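Teichoic acid D-alanine hydrolase (Staphylococcus aureus, PDB 5ZH8) hydrolyses the ester-linked D-alanyl groups of wall teichoic acid and lipoteichoic acid, and affects methicillin resistance and autolysis. Local coordinates at residues H144-N149 and S153-W158; T293-L298 and V360-L365. One frame throughout, in Å; residues are numbered along the deposited sequence.

Contact 1 of 2, residues H144-N149 and S153-W158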
loop_
_atom_site.group_PDB
_atom_site.type_symbol
_atom_site.label_atom_id
_atom_site.label_comp_id
_atom_site.label_asym_id
_atom_site.label_seq_id
_atom_site.Cartn_x
_atom_site.Cartn_y
_atom_site.Cartn_z
ATOM N N HIS A 144 -1.457 31.422 -25.273
ATOM C CA HIS A 144 -1.641 32.740 -24.650
ATOM C C HIS A 144 -3.022 32.900 -24.007
ATOM O O HIS A 144 -3.595 33.985 -23.996
ATOM C CB HIS A 144 -1.368 33.880 -25.643
ATOM C CG HIS A 144 -0.207 33.632 -26.555
ATOM N ND1 HIS A 144 1.080 34.019 -26.253
ATOM C CD2 HIS A 144 -0.145 33.032 -27.766
ATOM C CE1 HIS A 144 1.883 33.668 -27.240
ATOM N NE2 HIS A 144 1.164 33.072 -28.171
ATOM N N LYS A 145 -3.538 31.796 -23.468
ATOM C CA LYS A 145 -4.820 31.764 -22.770
ATOM C C LYS A 145 -4.649 31.764 -21.259
ATOM O O LYS A 145 -5.554 32.166 -20.549
ATOM C CB LYS A 145 -5.626 30.539 -23.199
ATOM C CG LYS A 145 -6.125 30.626 -24.634
ATOM C CD LYS A 145 -7.329 29.725 -24.863
ATOM C CE LYS A 145 -7.776 29.753 -26.313
ATOM N NZ LYS A 145 -6.750 29.141 -27.205
ATOM N N ILE A 146 -3.506 31.293 -20.772
ATOM C CA ILE A 146 -3.159 31.395 -19.352
ATOM C C ILE A 146 -1.707 31.816 -19.192
ATOM O O ILE A 146 -0.898 31.643 -20.092
ATOM C CB ILE A 146 -3.362 30.059 -18.593
ATOM C CG1 ILE A 146 -2.360 29.006 -19.077
ATOM C CG2 ILE A 146 -4.791 29.562 -18.753
ATOM C CD1 ILE A 146 -2.535 27.646 -18.436
ATOM N N ASN A 147 -1.385 32.369 -18.029
ATOM C CA ASN A 147 -0.000 32.608 -17.649
ATOM C C ASN A 147 0.242 31.909 -16.322
ATOM O O ASN A 147 -0.530 32.073 -15.375
ATOM C CB ASN A 147 0.273 34.102 -17.534
ATOM C CG ASN A 147 1.747 34.423 -17.512
ATOM O OD1 ASN A 147 2.441 34.186 -16.516
ATOM N ND2 ASN A 147 2.237 34.974 -18.615
ATOM N N ILE A 148 1.320 31.139 -16.252
ATOM C CA ILE A 148 1.517 30.216 -15.131
ATOM C C ILE A 148 1.711 30.917 -13.776
ATOM O O ILE A 148 1.445 30.330 -12.728
ATOM C CB ILE A 148 2.681 29.240 -15.408
ATOM C CG1 ILE A 148 2.510 27.955 -14.592
ATOM C CG2 ILE A 148 4.027 29.898 -15.136
ATOM C CD1 ILE A 148 1.270 27.157 -14.952
ATOM N N ASN A 149 2.161 32.170 -13.793
ATOM C CA ASN A 149 2.362 32.924 -12.555
ATOM C C ASN A 149 1.155 33.766 -12.147
ATOM O O ASN A 149 1.163 34.370 -11.074
ATOM C CB ASN A 149 3.609 33.787 -12.683
ATOM C CG ASN A 149 4.865 32.951 -12.813
ATOM O OD1 ASN A 149 5.263 32.248 -11.871
ATOM N ND2 ASN A 149 5.484 32.993 -13.993
ATOM N N SER A 153 -7.799 32.731 -9.237
ATOM C CA SER A 153 -8.972 33.611 -9.197
ATOM C C SER A 153 -9.181 34.367 -10.512
ATOM O O SER A 153 -10.310 34.678 -10.874
ATOM C CB SER A 153 -8.868 34.590 -8.020
ATOM O OG SER A 153 -7.622 35.266 -8.014
ATOM N N LYS A 154 -8.093 34.648 -11.224
ATOM C CA LYS A 154 -8.168 35.304 -12.532
ATOM C C LYS A 154 -8.969 34.473 -13.534
ATOM O O LYS A 154 -9.857 34.999 -14.213
ATOM C CB LYS A 154 -6.763 35.565 -13.082
ATOM C CG LYS A 154 -6.730 36.462 -14.301
ATOM C CD LYS A 154 -5.339 36.511 -14.890
ATOM C CE LYS A 154 -5.242 37.578 -15.971
ATOM N NZ LYS A 154 -4.085 37.339 -16.874
ATOM N N TYR A 155 -8.663 33.179 -13.611
ATOM C CA TYR A 155 -9.295 32.291 -14.587
ATOM C C TYR A 155 -10.521 31.571 -14.030
ATOM O O TYR A 155 -11.390 31.140 -14.789
ATOM C CB TYR A 155 -8.281 31.275 -15.119
ATOM C CG TYR A 155 -6.973 31.908 -15.539
ATOM C CD1 TYR A 155 -6.836 32.542 -16.771
ATOM C CD2 TYR A 155 -5.876 31.884 -14.690
ATOM C CE1 TYR A 155 -5.643 33.135 -17.139
ATOM C CE2 TYR A 155 -4.670 32.470 -15.055
ATOM C CZ TYR A 155 -4.558 33.096 -16.281
ATOM O OH TYR A 155 -3.369 33.686 -16.648
ATOM N N LEU A 156 -10.591 31.459 -12.707
ATOM C CA LEU A 156 -11.669 30.744 -12.037
ATOM C C LEU A 156 -12.200 31.616 -10.894
ATOM O O LEU A 156 -11.948 31.330 -9.726
ATOM C CB LEU A 156 -11.135 29.398 -11.530
ATOM C CG LEU A 156 -12.131 28.272 -11.271
ATOM C CD1 LEU A 156 -13.022 27.994 -12.488
ATOM C CD2 LEU A 156 -11.361 27.022 -10.862
ATOM N N PRO A 157 -12.936 32.695 -11.241
ATOM C CA PRO A 157 -13.386 33.766 -10.328
ATOM C C PRO A 157 -13.940 33.307 -8.983
ATOM O O PRO A 157 -13.660 33.933 -7.962
ATOM C CB PRO A 157 -14.484 34.466 -11.127
ATOM C CG PRO A 157 -14.107 34.250 -12.548
ATOM C CD PRO A 157 -13.397 32.935 -12.623
ATOM N N TRP A 158 -14.725 32.233 -8.990
ATOM C CA TRP A 158 -15.368 31.739 -7.767
ATOM C C TRP A 158 -14.405 31.023 -6.818
ATOM O O TRP A 158 -14.675 30.952 -5.620
ATOM C CB TRP A 158 -16.582 30.847 -8.079
ATOM C CG TRP A 158 -16.356 29.774 -9.100
ATOM C CD1 TRP A 158 -16.588 29.860 -10.443
ATOM C CD2 TRP A 158 -15.878 28.451 -8.859
ATOM N NE1 TRP A 158 -16.277 28.673 -11.055
ATOM C CE2 TRP A 158 -15.838 27.789 -10.106
ATOM C CE3 TRP A 158 -15.473 27.759 -7.710
ATOM C CZ2 TRP A 158 -15.409 26.467 -10.240
ATOM C CZ3 TRP A 158 -15.056 26.441 -7.842
ATOM C CH2 TRP A 158 -15.026 25.810 -9.099
#
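Y155, on the short helix 152-155, lays its ring against the backbone of K145-N147, and its hydroxyl accepts a bond from the chain there. The backbone N-H of N147 bonds to Y155 OH, N to OH 2.8 Å, at an N-H...O angle of 157°, fairly straight. A second, weak bond joins the same hydroxyl to the carboxylate of D150, in the turn between the two segments, so the phenol end is held mainly by the N147 N-H. The tightly packed part is the ring face under I146. There CG2 stands 4.2 Å from the ring centroid and 18° from its normal, a CH-pi contact displaced toward the rim, while CB of I146 lies 4.0 Å from CZ of Y155. With chi1 at 67°, CG1 of I146 sits between its backbone N and carbonyl carbon, which leaves CG2 to face the ring and the rest of the chain to run off into the protein. CD of K154, the preceding residue, lies over the opposite face, toward the ring's rim, and its ammonium reaches D150 in a salt bridge. The loose side is polar and solvent-exposed, at N147 and K145: N147 touches the hydroxyl through CB, 3.8 Å from Y155 OH, but its amide turns away and OD1 accepts a weak bond from the N-H of N149. K145 meets the ring through its carbonyl oxygen, 3.5 Å from CE1 of Y155, and its ammonium forms a salt bridge with E143. H144, just past helix 129-142, closes it in a Schellman motif, and the loop then folds back on the next short helix. I146 packs on L137, L140 and E141 of helix 129-142, and both I146 and Y155 rest on V226 of helix 213-227, with L167 of helix 167-171 also touching Y155.

Contact 2 of 2, residues T293-L298 and V360-L365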
loop_
_atom_site.group_PDB
_atom_site.type_symbol
_atom_site.label_atom_id
_atom_site.label_comp_id
_atom_site.label_asym_id
_atom_site.label_seq_id
_atom_site.Cartn_x
_atom_site.Cartn_y
_atom_site.Cartn_z
ATOM N N THR A 293 1.755 0.586 -23.724
ATOM C CA THR A 293 2.253 0.963 -25.046
ATOM C C THR A 293 1.906 2.410 -25.390
ATOM O O THR A 293 2.761 3.147 -25.876
ATOM C CB THR A 293 1.717 0.037 -26.156
ATOM O OG1 THR A 293 0.287 0.061 -26.151
ATOM C CG2 THR A 293 2.194 -1.384 -25.958
ATOM N N ASP A 294 0.659 2.807 -25.134
ATOM C CA ASP A 294 0.208 4.183 -25.380
ATOM C C ASP A 294 0.977 5.207 -24.555
ATOM O O ASP A 294 1.268 6.305 -25.042
ATOM C CB ASP A 294 -1.289 4.337 -25.100
ATOM C CG ASP A 294 -2.142 4.250 -26.361
ATOM O OD1 ASP A 294 -1.732 3.581 -27.336
ATOM O OD2 ASP A 294 -3.235 4.865 -26.373
ATOM N N MET A 295 1.302 4.857 -23.312
ATOM C CA MET A 295 2.077 5.754 -22.454
ATOM C C MET A 295 3.475 5.986 -23.016
ATOM O O MET A 295 3.971 7.105 -23.000
ATOM C CB MET A 295 2.174 5.199 -21.034
ATOM C CG MET A 295 2.996 6.055 -20.072
ATOM S SD MET A 295 2.626 7.823 -20.005
ATOM C CE MET A 295 1.529 7.893 -18.595
ATOM N N GLY A 296 4.111 4.924 -23.498
ATOM C CA GLY A 296 5.403 5.050 -24.161
ATOM C C GLY A 296 5.273 5.828 -25.458
ATOM O O GLY A 296 6.111 6.674 -25.773
ATOM N N LYS A 297 4.217 5.533 -26.213
ATOM C CA LYS A 297 3.920 6.231 -27.464
ATOM C C LYS A 297 3.750 7.736 -27.218
ATOM O O LYS A 297 4.175 8.554 -28.031
ATOM C CB LYS A 297 2.654 5.637 -28.103
ATOM C CG LYS A 297 2.338 6.167 -29.488
ATOM C CD LYS A 297 0.992 5.682 -30.011
ATOM C CE LYS A 297 1.029 4.217 -30.421
ATOM N NZ LYS A 297 -0.202 3.816 -31.161
ATOM N N LEU A 298 3.128 8.092 -26.095
ATOM C CA LEU A 298 2.961 9.493 -25.703
ATOM C C LEU A 298 4.295 10.179 -25.413
ATOM O O LEU A 298 4.573 11.253 -25.932
ATOM C CB LEU A 298 2.064 9.586 -24.468
ATOM C CG LEU A 298 1.967 10.936 -23.764
ATOM C CD1 LEU A 298 1.397 11.994 -24.695
ATOM C CD2 LEU A 298 1.136 10.780 -22.501
ATOM N N VAL A 360 12.117 4.009 -22.773
ATOM C CA VAL A 360 10.929 4.353 -22.000
ATOM C C VAL A 360 10.373 3.052 -21.455
ATOM O O VAL A 360 9.962 2.184 -22.218
ATOM C CB VAL A 360 9.847 5.074 -22.837
ATOM C CG1 VAL A 360 8.674 5.479 -21.950
ATOM C CG2 VAL A 360 10.434 6.288 -23.541
ATOM N N VAL A 361 10.391 2.922 -20.133
ATOM C CA VAL A 361 9.944 1.710 -19.456
ATOM C C VAL A 361 8.650 2.023 -18.730
ATOM O O VAL A 361 8.631 2.860 -17.833
ATOM C CB VAL A 361 10.996 1.201 -18.441
ATOM C CG1 VAL A 361 10.575 -0.141 -17.857
ATOM C CG2 VAL A 361 12.363 1.105 -19.096
ATOM N N VAL A 362 7.574 1.352 -19.135
ATOM C CA VAL A 362 6.254 1.543 -18.539
ATOM C C VAL A 362 5.844 0.234 -17.888
ATOM O O VAL A 362 5.757 -0.792 -18.567
ATOM C CB VAL A 362 5.190 1.934 -19.597
ATOM C CG1 VAL A 362 3.868 2.310 -18.925
ATOM C CG2 VAL A 362 5.695 3.060 -20.490
ATOM N N LEU A 363 5.601 0.269 -16.580
ATOM C CA LEU A 363 5.273 -0.930 -15.823
ATOM C C LEU A 363 3.961 -0.725 -15.078
ATOM O O LEU A 363 3.863 0.130 -14.194
ATOM C CB LEU A 363 6.403 -1.262 -14.849
ATOM C CG LEU A 363 6.448 -2.705 -14.335
ATOM C CD1 LEU A 363 6.760 -3.664 -15.477
ATOM C CD2 LEU A 363 7.459 -2.867 -13.208
ATOM N N ALA A 364 2.954 -1.511 -15.451
ATOM C CA ALA A 364 1.616 -1.393 -14.883
ATOM C C ALA A 364 1.296 -2.604 -14.009
ATOM O O ALA A 364 1.412 -3.747 -14.445
ATOM C CB ALA A 364 0.584 -1.253 -15.995
ATOM N N LEU A 365 0.872 -2.343 -12.781
ATOM C CA LEU A 365 0.612 -3.388 -11.814
ATOM C C LEU A 365 -0.816 -3.264 -11.284
ATOM O O LEU A 365 -1.168 -2.237 -10.720
ATOM C CB LEU A 365 1.619 -3.239 -10.675
ATOM C CG LEU A 365 1.634 -4.302 -9.590
ATOM C CD1 LEU A 365 2.128 -5.637 -10.137
ATOM C CD2 LEU A 365 2.509 -3.812 -8.447
#
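Chi1 of -172° sets CG1 of V362 anti to its own backbone N and leaves CG2 beside that N, so the two methyls form a fork facing helix 292-303. M295 meets the fork with CG anti to its backbone N (chi1 179°); its chain then bends at chi2 and chi3, leading the sulfur away from the strand. The two side chains cross at about a right angle: CB of M295 lies 4.0 Å from CG1 of V362, and CG of M295 is 4.1 Å from CG2 of V362. One residue on, the helix offers bare backbone, with CG2 of V362 at 3.9 Å from N of G296. CG1 of V360 comes to 4.0 Å from CA of G296, so the glycine lies close against both valines, its CA 6.0 Å from that of V360. In this beta-lactamase-family fold, the contact is helix-on-sheet packing: helix 292-303 packs on one face of the large antiparallel sheet, the segment axes approaching to 8.2 Å with directions 151° apart, nearer antiparallel than parallel. Every touching group is apolar or backbone, all are buried, and no hydrogen bond joins the two segments, though T293 O bonds Y95 OH on adjoining strand 90-96. V361 and L363 point to the other face, where helix 371-382 packs, while M295 also reaches V353 and V362 reaches F351 on neighbouring strand 349-355.

Overall arrangement
Contact 2 belongs to the core, with its centre about 11 Å from that of the chain; contact 1, about 23 Å out, is partly buried near the surface on the other side of the chain's centre. Their own centres are about 32 Å apart and they share no helix or strand. The first joins neighbouring pieces of chain in the helical part of the molecule, the second a helix and a sheet strand some sixty residues apart. Chemistry follows place: near the surface an aromatic face is combined with a backbone-to-hydroxyl bond, with lysine-carboxylate pairs alongside, whereas between helix and sheet methyl and methylene groups pack against each other and against glycine.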